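Local structure of probable mRNA-capping enzyme (Acanthamoeba polyphaga mimivirus, 3BGY) at residues V114-D117 / D121-I124. The protein caps viral mRNA, and this N-terminal part is its RNA triphosphatase domain, a metal-dependent tunnel enzyme that removes the 5' gamma-phosphate. Residues are numbered along the deposited sequence; the frame is centred on the assembly and turned at random.
Sequences VSLD and DIEI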
loop_
_atom_site.group_PDB
_atom_site.type_symbol
_atom_site.label_atom_id
_atom_site.label_comp_id
_atom_site.label_asym_id
_atom_site.label_seq_id
_atom_site.Cartn_x
_atom_site.Cartn_y
_atom_site.Cartn_z
ATOM N N VAL A 114 -18.326 -0.031 -6.534
ATOM C CA VAL A 114 -18.942 -0.841 -5.482
ATOM C C VAL A 114 -19.717 -2.061 -6.016
ATOM O O VAL A 114 -20.073 -2.946 -5.239
ATOM C CB VAL A 114 -19.838 -0.028 -4.488
ATOM C CG1 VAL A 114 -19.013 1.030 -3.780
ATOM C CG2 VAL A 114 -21.062 0.585 -5.186
ATOM N N SER A 115 -19.921 -2.123 -7.333
ATOM C CA SER A 115 -20.646 -3.243 -7.954
ATOM C C SER A 115 -19.724 -4.417 -8.263
ATOM O O SER A 115 -20.192 -5.540 -8.440
ATOM C CB SER A 115 -21.347 -2.799 -9.250
ATOM O OG SER A 115 -20.469 -2.816 -10.378
ATOM N N LEU A 116 -18.419 -4.146 -8.348
ATOM C CA LEU A 116 -17.435 -5.170 -8.653
ATOM C C LEU A 116 -17.310 -6.243 -7.604
ATOM O O LEU A 116 -17.348 -5.981 -6.404
ATOM C CB LEU A 116 -16.042 -4.555 -8.921
ATOM C CG LEU A 116 -15.832 -3.725 -10.197
ATOM C CD1 LEU A 116 -14.408 -3.167 -10.233
ATOM C CD2 LEU A 116 -16.077 -4.598 -11.433
ATOM N N ASP A 117 -17.220 -7.473 -8.094
ATOM C CA ASP A 117 -17.034 -8.645 -7.262
ATOM C C ASP A 117 -15.524 -8.909 -7.237
ATOM O O ASP A 117 -14.849 -8.727 -8.256
ATOM C CB ASP A 117 -17.748 -9.862 -7.870
ATOM C CG ASP A 117 -19.247 -9.827 -7.671
ATOM O OD1 ASP A 117 -19.706 -9.367 -6.600
ATOM O OD2 ASP A 117 -19.964 -10.287 -8.583
ATOM N N ASP A 121 -7.778 -11.086 -9.912
ATOM C CA ASP A 121 -7.333 -9.903 -10.651
ATOM C C ASP A 121 -7.987 -8.596 -10.173
ATOM O O ASP A 121 -7.693 -7.538 -10.738
ATOM C CB ASP A 121 -7.615 -10.062 -12.155
ATOM C CG ASP A 121 -6.647 -10.999 -12.865
ATOM O OD1 ASP A 121 -5.490 -11.171 -12.425
ATOM O OD2 ASP A 121 -7.050 -11.540 -13.912
ATOM N N ILE A 122 -8.913 -8.689 -9.208
ATOM C CA ILE A 122 -9.623 -7.526 -8.660
ATOM C C ILE A 122 -9.590 -7.627 -7.132
ATOM O O ILE A 122 -10.340 -8.392 -6.509
ATOM C CB ILE A 122 -11.120 -7.432 -9.157
ATOM C CG1 ILE A 122 -11.174 -7.378 -10.699
ATOM C CG2 ILE A 122 -11.822 -6.208 -8.522
ATOM C CD1 ILE A 122 -12.592 -7.414 -11.302
ATOM N N GLU A 123 -8.713 -6.838 -6.518
ATOM C CA GLU A 123 -8.591 -6.855 -5.059
ATOM C C GLU A 123 -9.378 -5.689 -4.501
ATOM O O GLU A 123 -9.315 -4.577 -5.032
ATOM C CB GLU A 123 -7.125 -6.784 -4.630
ATOM C CG GLU A 123 -6.369 -8.089 -4.897
ATOM C CD GLU A 123 -4.904 -8.053 -4.472
ATOM O OE1 GLU A 123 -4.437 -7.016 -3.945
ATOM O OE2 GLU A 123 -4.216 -9.066 -4.706
ATOM N N ILE A 124 -10.157 -5.967 -3.462
ATOM C CA ILE A 124 -11.025 -4.959 -2.856
ATOM C C ILE A 124 -10.798 -4.904 -1.361
ATOM O O ILE A 124 -10.741 -5.941 -0.692
ATOM C CB ILE A 124 -12.525 -5.309 -3.116
ATOM C CG1 ILE A 124 -12.776 -5.470 -4.616
ATOM C CG2 ILE A 124 -13.417 -4.237 -2.547
ATOM C CD1 ILE A 124 -14.223 -5.755 -4.999
#
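Leu116 and Asp117 meet Ile122 and Ile124 where a helix leads through a short loop into a barrel strand. The contact is van der Waals packing of methyl groups on one another and on two backbone carbonyls; no hydrogen bond crosses between 114-117 and 121-124. Leu116 and the two isoleucines start out toward the other segment. Leu116 CD1 meets the branch methyl CG2 of Ile122 at 4.3 Å, methyl against methyl. CG2 lies anti to the backbone N of Ile122, and CG1 lies beside that N. This rotation (chi1 -58°) turns both branches so that CG2 and the CD1 end of CG1 flank the loop carbonyl of Asp117. The carbonyl oxygen lies against this side. Asp117 O is 3.9 Å from Ile122 CG2 and 4.0 Å from Ile122 CD1, so it rests between the two branches. The carboxylate of Asp117 takes no part, because its side chain starts out away from the strand.

Ile124 touches with its end. Its outer chain is extended (chi2 -177°), which carries CD1 out to the backbone of the loop. CD1 reaches Leu116 O at 3.4 Å and Asp117 C at 4.1 Å. It also comes within 4.5 Å of Leu116 CB, a looser approach. The oxygen of Leu116 therefore has a methyl group close by, and it accepts a hydrogen bond from Lys161 NZ. The same amine also binds Val114 O, so Lys161 bridges the carbonyls of Val114 and Leu116.

The contact joins the loop that follows helix 106-115 to the start of strand 122-136 in the triphosphatase barrel. Glu123 points away from the loop, while Ile122 and Ile124 face it. Strand 83-88 completes the packing: Leu116 and Ile122 both touch Val86, and Val114 and Ile124 both touch Tyr84. Strand 122-136 lies between strands 83-88 and 142-152, antiparallel to both.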